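Local coordinates for superantigen-like protein SSL8 (Staphylococcus aureus, PDB 3R2T) that is of unconfirmed function but belongs to the staphylococcal/streptococcal toxin family, whose superantigen-like members are secreted and probably act on host immunity, at residues Y66-Q80 and Y111-E125. Sequence-based numbering, arbitrary orientation.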
ATOM      1  N   TYR A  66     -11.583  11.952  -1.439  1.00 48.81           N
ATOM      2  CA  TYR A  66     -10.890  11.517  -0.207  1.00 45.66           C
ATOM      3  C   TYR A  66     -11.231  12.332   1.032  1.00 43.22           C
ATOM      4  O   TYR A  66     -11.561  11.774   2.085  1.00 42.06           O
ATOM      5  CB  TYR A  66      -9.378  11.562  -0.469  1.00 44.26           C
ATOM      6  CG  TYR A  66      -8.443  11.089   0.635  1.00 44.99           C
ATOM      7  CD1 TYR A  66      -8.123   9.735   0.772  1.00 43.40           C
ATOM      8  CD2 TYR A  66      -7.820  11.999   1.480  1.00 40.71           C
ATOM      9  CE1 TYR A  66      -7.255   9.301   1.736  1.00 42.23           C
ATOM     10  CE2 TYR A  66      -6.925  11.578   2.453  1.00 42.86           C
ATOM     11  CZ  TYR A  66      -6.647  10.224   2.573  1.00 43.69           C
ATOM     12  OH  TYR A  66      -5.783   9.800   3.531  1.00 42.88           O
ATOM     13  N   TYR A  67     -11.144  13.651   0.920  1.00 43.83           N
ATOM     14  CA  TYR A  67     -11.380  14.517   2.085  1.00 42.48           C
ATOM     15  C   TYR A  67     -12.861  14.696   2.448  1.00 43.31           C
ATOM     16  O   TYR A  67     -13.162  15.196   3.533  1.00 41.89           O
ATOM     17  CB  TYR A  67     -10.639  15.860   1.964  1.00 40.06           C
ATOM     18  CG  TYR A  67      -9.160  15.723   2.178  1.00 42.57           C
ATOM     19  CD1 TYR A  67      -8.642  15.546   3.460  1.00 41.69           C
ATOM     20  CD2 TYR A  67      -8.259  15.787   1.118  1.00 44.29           C
ATOM     21  CE1 TYR A  67      -7.269  15.409   3.680  1.00 42.31           C
ATOM     22  CE2 TYR A  67      -6.883  15.655   1.335  1.00 40.27           C
ATOM     23  CZ  TYR A  67      -6.392  15.466   2.612  1.00 44.13           C
ATOM     24  OH  TYR A  67      -5.011  15.331   2.839  1.00 37.29           O
ATOM     25  N   SER A  68     -13.770  14.296   1.554  1.00 44.71           N
ATOM     26  CA  SER A  68     -15.199  14.361   1.856  1.00 46.66           C
ATOM     27  C   SER A  68     -15.677  12.954   2.236  1.00 48.49           C
ATOM     28  O   SER A  68     -16.831  12.769   2.608  1.00 50.69           O
ATOM     29  CB  SER A  68     -16.016  14.886   0.673  1.00 48.76           C
ATOM     30  OG  SER A  68     -15.967  13.989  -0.418  1.00 49.12           O
ATOM     31  N   GLY A  69     -14.779  11.972   2.160  1.00 48.54           N
ATOM     32  CA  GLY A  69     -15.104  10.586   2.494  1.00 49.26           C
ATOM     33  C   GLY A  69     -15.100  10.216   3.980  1.00 48.92           C
ATOM     34  O   GLY A  69     -15.005  11.076   4.856  1.00 46.69           O
ATOM     35  N   PRO A  70     -15.187   8.909   4.267  1.00 49.97           N
ATOM     36  CA  PRO A  70     -15.234   8.425   5.642  1.00 49.38           C
ATOM     37  C   PRO A  70     -13.924   8.525   6.411  1.00 46.73           C
ATOM     38  O   PRO A  70     -12.865   8.484   5.818  1.00 44.92           O
ATOM     39  CB  PRO A  70     -15.618   6.940   5.484  1.00 51.77           C
ATOM     40  CG  PRO A  70     -15.684   6.661   4.000  1.00 53.15           C
ATOM     41  CD  PRO A  70     -15.079   7.807   3.294  1.00 51.54           C
ATOM     42  N   SER A  71     -14.036   8.714   7.726  1.00 46.17           N
ATOM     43  CA  SER A  71     -12.898   8.737   8.638  1.00 46.02           C
ATOM     44  C   SER A  71     -13.388   8.001   9.867  1.00 45.86           C
ATOM     45  O   SER A  71     -14.590   7.811  10.023  1.00 45.39           O
ATOM     46  CB  SER A  71     -12.449  10.158   8.998  1.00 45.57           C
ATOM     47  OG  SER A  71     -13.463  10.871   9.676  1.00 48.51           O
ATOM     48  N   TYR A  72     -12.474   7.597  10.744  1.00 44.80           N
ATOM     49  CA  TYR A  72     -12.846   6.848  11.937  1.00 45.19           C
ATOM     50  C   TYR A  72     -11.943   7.197  13.097  1.00 44.78           C
ATOM     51  O   TYR A  72     -10.749   7.360  12.911  1.00 45.46           O
ATOM     52  CB  TYR A  72     -12.691   5.348  11.666  1.00 46.50           C
ATOM     53  CG  TYR A  72     -13.452   4.826  10.452  1.00 46.41           C
ATOM     54  CD1 TYR A  72     -14.666   4.166  10.588  1.00 52.12           C
ATOM     55  CD2 TYR A  72     -12.942   4.985   9.168  1.00 46.25           C
ATOM     56  CE1 TYR A  72     -15.361   3.678   9.455  1.00 52.28           C
ATOM     57  CE2 TYR A  72     -13.618   4.503   8.049  1.00 47.14           C
ATOM     58  CZ  TYR A  72     -14.816   3.863   8.195  1.00 50.53           C
ATOM     59  OH  TYR A  72     -15.460   3.405   7.067  1.00 57.05           O
ATOM     60  N   GLU A  73     -12.512   7.286  14.291  1.00 45.42           N
ATOM     61  CA  GLU A  73     -11.757   7.576  15.500  1.00 46.06           C
ATOM     62  C   GLU A  73     -11.829   6.374  16.439  1.00 46.54           C
ATOM     63  O   GLU A  73     -12.879   6.053  16.971  1.00 48.13           O
ATOM     64  CB  GLU A  73     -12.306   8.810  16.203  1.00 47.21           C
ATOM     65  CG  GLU A  73     -12.185  10.091  15.393  1.00 50.51           C
ATOM     66  CD  GLU A  73     -12.848  11.263  16.072  1.00 54.45           C
ATOM     67  OE1 GLU A  73     -12.970  11.247  17.318  1.00 55.49           O
ATOM     68  OE2 GLU A  73     -13.254  12.202  15.354  1.00 58.54           O
ATOM     69  N   LEU A  74     -10.688   5.732  16.640  1.00 45.90           N
ATOM     70  CA  LEU A  74     -10.582   4.562  17.484  1.00 47.14           C
ATOM     71  C   LEU A  74      -9.850   4.986  18.749  1.00 46.54           C
ATOM     72  O   LEU A  74      -8.915   5.787  18.683  1.00 44.34           O
ATOM     73  CB  LEU A  74      -9.839   3.498  16.704  1.00 47.90           C
ATOM     74  CG  LEU A  74     -10.548   3.422  15.333  1.00 50.16           C
ATOM     75  CD1 LEU A  74      -9.713   2.788  14.257  1.00 55.46           C
ATOM     76  CD2 LEU A  74     -11.923   2.770  15.478  1.00 52.42           C
ATOM     77  N   THR A  75     -10.271   4.471  19.898  1.00 47.20           N
ATOM     78  CA  THR A  75      -9.671   4.894  21.154  1.00 49.19           C
ATOM     79  C   THR A  75      -9.276   3.748  22.074  1.00 50.53           C
ATOM     80  O   THR A  75      -9.905   2.697  22.066  1.00 50.02           O
ATOM     81  CB  THR A  75     -10.646   5.823  21.915  1.00 50.73           C
ATOM     82  OG1 THR A  75     -11.087   6.875  21.036  1.00 56.45           O
ATOM     83  CG2 THR A  75      -9.980   6.439  23.138  1.00 51.12           C
ATOM     84  N   ASN A  76      -8.228   3.994  22.869  1.00 51.10           N
ATOM     85  CA  ASN A  76      -7.694   3.045  23.839  1.00 53.26           C
ATOM     86  C   ASN A  76      -7.521   1.664  23.233  1.00 54.36           C
ATOM     87  O   ASN A  76      -7.999   0.664  23.776  1.00 55.89           O
ATOM     88  CB  ASN A  76      -8.581   2.985  25.094  1.00 55.69           C
ATOM     89  CG  ASN A  76      -7.921   2.209  26.254  1.00 58.32           C
ATOM     90  OD1 ASN A  76      -6.699   2.078  26.319  1.00 54.72           O
ATOM     91  ND2 ASN A  76      -8.735   1.702  27.160  1.00 57.96           N
ATOM     92  N   VAL A  77      -6.834   1.630  22.094  1.00 53.21           N
ATOM     93  CA  VAL A  77      -6.555   0.401  21.366  1.00 54.16           C
ATOM     94  C   VAL A  77      -5.212  -0.174  21.780  1.00 54.41           C
ATOM     95  O   VAL A  77      -4.285   0.561  22.149  1.00 53.43           O
ATOM     96  CB  VAL A  77      -6.502   0.630  19.820  1.00 53.00           C
ATOM     97  CG1 VAL A  77      -7.850   1.024  19.293  1.00 55.55           C
ATOM     98  CG2 VAL A  77      -5.468   1.671  19.473  1.00 49.59           C
ATOM     99  N   SER A  78      -5.122  -1.495  21.699  1.00 55.36           N
ATOM    100  CA  SER A  78      -3.914  -2.231  22.040  1.00 57.64           C
ATOM    101  C   SER A  78      -3.400  -2.875  20.765  1.00 57.58           C
ATOM    102  O   SER A  78      -4.180  -3.435  19.986  1.00 57.93           O
ATOM    103  CB  SER A  78      -4.210  -3.342  23.061  1.00 59.51           C
ATOM    104  OG  SER A  78      -4.826  -2.839  24.241  1.00 62.37           O
ATOM    105  N   GLY A  79      -2.097  -2.817  20.545  1.00 58.19           N
ATOM    106  CA  GLY A  79      -1.542  -3.425  19.344  1.00 58.48           C
ATOM    107  C   GLY A  79      -0.055  -3.668  19.369  1.00 58.64           C
ATOM    108  O   GLY A  79       0.670  -3.199  20.259  1.00 58.26           O
ATOM    109  N   GLN A  80       0.376  -4.417  18.360  1.00 58.16           N
ATOM    110  CA  GLN A  80       1.769  -4.777  18.157  1.00 58.52           C
ATOM    111  C   GLN A  80       2.005  -4.805  16.657  1.00 56.47           C
ATOM    112  O   GLN A  80       1.176  -5.330  15.905  1.00 56.14           O
ATOM    113  CB  GLN A  80       2.065  -6.150  18.777  1.00 61.07           C
ATOM    114  CG  GLN A  80       3.489  -6.663  18.555  1.00 63.20           C
ATOM    115  CD  GLN A  80       3.768  -7.984  19.258  1.00 66.66           C
ATOM    116  OE1 GLN A  80       2.989  -8.428  20.099  1.00 67.79           O
ATOM    117  NE2 GLN A  80       4.890  -8.610  18.922  1.00 66.21           N
ATOM    118  N   TYR A 111       6.163   0.155  17.576  0.50 59.24           N
ATOM    119  CA  TYR A 111       5.271  -0.726  18.330  0.50 58.70           C
ATOM    120  C   TYR A 111       5.612  -2.199  18.125  0.50 60.20           C
ATOM    121  O   TYR A 111       4.744  -3.019  17.811  0.50 60.07           O
ATOM    122  CB  TYR A 111       3.824  -0.435  17.949  0.50 56.32           C
ATOM    123  CG  TYR A 111       3.492   1.038  18.044  0.50 53.24           C
ATOM    124  CD1 TYR A 111       3.556   1.706  19.261  0.50 51.93           C
ATOM    125  CD2 TYR A 111       3.087   1.755  16.924  0.50 49.97           C
ATOM    126  CE1 TYR A 111       3.254   3.054  19.357  0.50 50.33           C
ATOM    127  CE2 TYR A 111       2.778   3.096  17.012  0.50 47.97           C
ATOM    128  CZ  TYR A 111       2.866   3.740  18.230  0.50 46.62           C
ATOM    129  OH  TYR A 111       2.557   5.069  18.318  0.50 43.96           O
ATOM    130  N   LYS A 112       6.887  -2.518  18.317  1.00 60.92           N
ATOM    131  CA  LYS A 112       7.383  -3.878  18.110  1.00 63.74           C
ATOM    132  C   LYS A 112       6.844  -4.800  19.202  1.00 64.22           C
ATOM    133  O   LYS A 112       6.577  -5.975  18.957  1.00 64.96           O
ATOM    134  CB  LYS A 112       8.912  -3.899  18.043  1.00 66.04           C
ATOM    135  CG  LYS A 112       9.491  -3.115  16.852  1.00 68.10           C
ATOM    136  CD  LYS A 112       9.032  -3.696  15.494  1.00 69.96           C
ATOM    137  CE  LYS A 112       9.590  -2.925  14.286  1.00 67.06           C
ATOM    138  NZ  LYS A 112      11.065  -2.952  14.177  1.00 69.33           N
ATOM    139  N   GLU A 113       6.697  -4.254  20.404  1.00 63.97           N
ATOM    140  CA  GLU A 113       6.105  -4.982  21.508  1.00 66.20           C
ATOM    141  C   GLU A 113       4.665  -4.470  21.680  1.00 63.07           C
ATOM    142  O   GLU A 113       4.360  -3.343  21.302  1.00 59.34           O
ATOM    143  CB  GLU A 113       6.902  -4.798  22.814  1.00 68.84           C
ATOM    144  CG  GLU A 113       8.262  -5.537  22.897  1.00 75.21           C
ATOM    145  CD  GLU A 113       9.318  -5.009  21.932  1.00 80.62           C
ATOM    146  OE1 GLU A 113       9.169  -3.855  21.456  1.00 83.31           O
ATOM    147  OE2 GLU A 113      10.304  -5.743  21.666  1.00 82.99           O
ATOM    148  N   LYS A 114       3.802  -5.318  22.246  1.00 64.49           N
ATOM    149  CA  LYS A 114       2.385  -5.009  22.513  1.00 63.48           C
ATOM    150  C   LYS A 114       2.314  -3.687  23.285  1.00 61.56           C
ATOM    151  O   LYS A 114       2.912  -3.548  24.347  1.00 61.98           O
ATOM    152  CB  LYS A 114       1.751  -6.153  23.321  1.00 66.46           C
ATOM    153  CG  LYS A 114       0.213  -6.210  23.395  1.00 67.79           C
ATOM    154  CD  LYS A 114      -0.206  -7.489  24.167  1.00 74.33           C
ATOM    155  CE  LYS A 114      -1.682  -7.885  23.998  1.00 76.98           C
ATOM    156  NZ  LYS A 114      -2.667  -6.904  24.518  1.00 79.27           N
ATOM    157  N   THR A 115       1.581  -2.729  22.728  1.00 59.24           N
ATOM    158  CA  THR A 115       1.450  -1.389  23.291  1.00 57.90           C
ATOM    159  C   THR A 115      -0.007  -1.111  23.599  1.00 56.03           C
ATOM    160  O   THR A 115      -0.872  -1.384  22.766  1.00 55.16           O
ATOM    161  CB  THR A 115       1.956  -0.339  22.255  1.00 56.20           C
ATOM    162  OG1 THR A 115       3.250  -0.730  21.776  1.00 58.05           O
ATOM    163  CG2 THR A 115       2.031   1.074  22.873  1.00 55.46           C
ATOM    164  N   HIS A 116      -0.273  -0.569  24.788  1.00 55.67           N
ATOM    165  CA  HIS A 116      -1.646  -0.242  25.218  1.00 54.30           C
ATOM    166  C   HIS A 116      -1.890   1.259  25.221  1.00 51.12           C
ATOM    167  O   HIS A 116      -0.962   2.048  25.166  1.00 51.46           O
ATOM    168  CB  HIS A 116      -1.930  -0.737  26.642  1.00 55.89           C
ATOM    169  CG  HIS A 116      -1.804  -2.213  26.823  1.00 60.05           C
ATOM    170  ND1 HIS A 116      -2.725  -3.105  26.316  1.00 63.96           N
ATOM    171  CD2 HIS A 116      -0.903  -2.950  27.508  1.00 64.60           C
ATOM    172  CE1 HIS A 116      -2.371  -4.333  26.646  1.00 68.11           C
ATOM    173  NE2 HIS A 116      -1.272  -4.267  27.376  1.00 70.59           N
ATOM    174  N   GLY A 117      -3.160   1.637  25.294  1.00 49.19           N
ATOM    175  CA  GLY A 117      -3.553   3.030  25.370  1.00 47.77           C
ATOM    176  C   GLY A 117      -3.354   3.868  24.133  1.00 44.88           C
ATOM    177  O   GLY A 117      -2.989   5.021  24.232  1.00 44.14           O
ATOM    178  N   LEU A 118      -3.619   3.317  22.964  1.00 44.80           N
ATOM    179  CA  LEU A 118      -3.436   4.096  21.751  1.00 43.56           C
ATOM    180  C   LEU A 118      -4.741   4.626  21.162  1.00 43.47           C
ATOM    181  O   LEU A 118      -5.793   4.047  21.369  1.00 44.73           O
ATOM    182  CB  LEU A 118      -2.757   3.250  20.692  1.00 43.78           C
ATOM    183  CG  LEU A 118      -1.364   2.706  20.932  1.00 42.81           C
ATOM    184  CD1 LEU A 118      -1.024   1.690  19.830  1.00 40.36           C
ATOM    185  CD2 LEU A 118      -0.361   3.843  20.986  1.00 40.75           C
ATOM    186  N   ASP A 119      -4.652   5.757  20.460  1.00 43.64           N
ATOM    187  CA  ASP A 119      -5.792   6.333  19.714  1.00 42.36           C
ATOM    188  C   ASP A 119      -5.362   6.258  18.262  1.00 41.76           C
ATOM    189  O   ASP A 119      -4.171   6.314  17.946  1.00 41.25           O
ATOM    190  CB  ASP A 119      -6.127   7.780  20.098  1.00 42.15           C
ATOM    191  CG  ASP A 119      -6.835   7.894  21.453  1.00 46.05           C
ATOM    192  OD1 ASP A 119      -7.152   6.852  22.070  1.00 51.72           O
ATOM    193  OD2 ASP A 119      -7.096   9.035  21.894  1.00 46.63           O
ATOM    194  N   VAL A 120      -6.326   6.109  17.372  1.00 41.49           N
ATOM    195  CA  VAL A 120      -6.012   5.986  15.977  1.00 39.88           C
ATOM    196  C   VAL A 120      -7.036   6.704  15.156  1.00 39.05           C
ATOM    197  O   VAL A 120      -8.243   6.478  15.327  1.00 38.01           O
ATOM    198  CB  VAL A 120      -6.012   4.501  15.542  1.00 42.51           C
ATOM    199  CG1 VAL A 120      -5.798   4.368  14.038  1.00 36.82           C
ATOM    200  CG2 VAL A 120      -4.964   3.690  16.331  1.00 42.12           C
ATOM    201  N   PHE A 121      -6.559   7.604  14.289  1.00 37.35           N
ATOM    202  CA  PHE A 121      -7.424   8.298  13.376  1.00 37.00           C
ATOM    203  C   PHE A 121      -7.148   7.588  12.071  1.00 36.92           C
ATOM    204  O   PHE A 121      -6.021   7.543  11.631  1.00 38.06           O
ATOM    205  CB  PHE A 121      -7.101   9.787  13.291  1.00 38.30           C
ATOM    206  CG  PHE A 121      -8.035  10.537  12.382  1.00 40.98           C
ATOM    207  CD1 PHE A 121      -9.302  10.904  12.824  1.00 44.07           C
ATOM    208  CD2 PHE A 121      -7.661  10.856  11.087  1.00 40.06           C
ATOM    209  CE1 PHE A 121     -10.183  11.582  11.977  1.00 44.58           C
ATOM    210  CE2 PHE A 121      -8.530  11.525  10.241  1.00 40.71           C
ATOM    211  CZ  PHE A 121      -9.796  11.882  10.682  1.00 42.55           C
ATOM    212  N   ALA A 122      -8.176   7.014  11.470  1.00 37.79           N
ATOM    213  CA  ALA A 122      -8.028   6.230  10.247  1.00 38.04           C
ATOM    214  C   ALA A 122      -8.878   6.740   9.104  1.00 38.69           C
ATOM    215  O   ALA A 122     -10.009   7.179   9.306  1.00 37.47           O
ATOM    216  CB  ALA A 122      -8.384   4.756  10.537  1.00 39.12           C
ATOM    217  N   VAL A 123      -8.297   6.688   7.908  1.00 39.74           N
ATOM    218  CA  VAL A 123      -8.946   7.102   6.659  1.00 40.15           C
ATOM    219  C   VAL A 123      -8.615   6.002   5.641  1.00 40.84           C
ATOM    220  O   VAL A 123      -7.464   5.602   5.498  1.00 39.98           O
ATOM    221  CB  VAL A 123      -8.412   8.469   6.170  1.00 39.12           C
ATOM    222  CG1 VAL A 123      -9.086   8.883   4.867  1.00 42.14           C
ATOM    223  CG2 VAL A 123      -8.628   9.517   7.229  1.00 40.17           C
ATOM    224  N   PRO A 124      -9.609   5.508   4.925  1.00 43.34           N
ATOM    225  CA  PRO A 124      -9.223   4.440   4.013  1.00 45.32           C
ATOM    226  C   PRO A 124      -8.453   4.894   2.775  1.00 44.64           C
ATOM    227  O   PRO A 124      -8.865   5.844   2.131  1.00 46.01           O
ATOM    228  CB  PRO A 124     -10.577   3.836   3.574  1.00 47.41           C
ATOM    229  CG  PRO A 124     -11.651   4.661   4.250  1.00 47.61           C
ATOM    230  CD  PRO A 124     -11.011   5.908   4.753  1.00 44.95           C
ATOM    231  N   GLU A 125      -7.310   4.258   2.509  1.00 44.49           N
ATOM    232  CA  GLU A 125      -6.578   4.460   1.260  1.00 44.52           C
ATOM    233  C   GLU A 125      -7.220   3.380   0.366  1.00 46.39           C
ATOM    234  O   GLU A 125      -7.387   3.570  -0.830  1.00 48.91           O
ATOM    235  CB  GLU A 125      -5.089   4.249   1.418  1.00 43.62           C
ATOM    236  CG  GLU A 125      -4.432   5.192   2.417  1.00 43.24           C
ATOM    237  CD  GLU A 125      -4.639   6.654   2.064  1.00 43.03           C
ATOM    238  OE1 GLU A 125      -4.768   7.012   0.862  1.00 45.50           O
ATOM    239  OE2 GLU A 125      -4.687   7.454   3.003  1.00 44.31           O
TER
HETATM  240  O   HOH W   1      -5.444  -0.379  25.033  1.00 27.13           O
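Tyr66 meets Glu125 at the hydroxyl edge of its ring: OH donates to OE2 over 2.6 Å, on the syn side of a carboxylate whose plane is turned 37° from the ring. Tyr66 CD2 in turn lies over the centre of the Tyr67 ring, 3.7 Å above its plane. Val123 CG1 approaches Tyr66 CZ obliquely, and Lys226 makes a cation-pi contact with this ring and a salt bridge to Glu125 OE1. The Tyr72 ring has Ala122 O in plane at its edge, while Phe99 meets it edge-to-face. With CG anti to the backbone N (chi1 -178°), the Phe121 ring leans toward residues 71-73, its CZ 3.6 Å from Ser71 CB and Glu73 CG at its edge; Glu73 OE2 forms a salt bridge with Lys188. Strands 72-75 and 118-122 run antiparallel at 170° within the OB-fold domain, with Tyr72-Ala122 and Leu74-Val120 as hydrogen-bonded pairs. Asn76 and Val77 both face Leu118, a G1 beta bulge at the chain's corner, where Val77 N reaches Leu118 O at 2.7 Å. There Asp119 OD1 accepts Asn76 N at 3.2 Å, and Val77 CG2 presses tightly on Leu118 CB at 3.4 Å. Beyond, Ser78 OG hydrogen-bonds in plane to His116 ND1 at 3.0 Å.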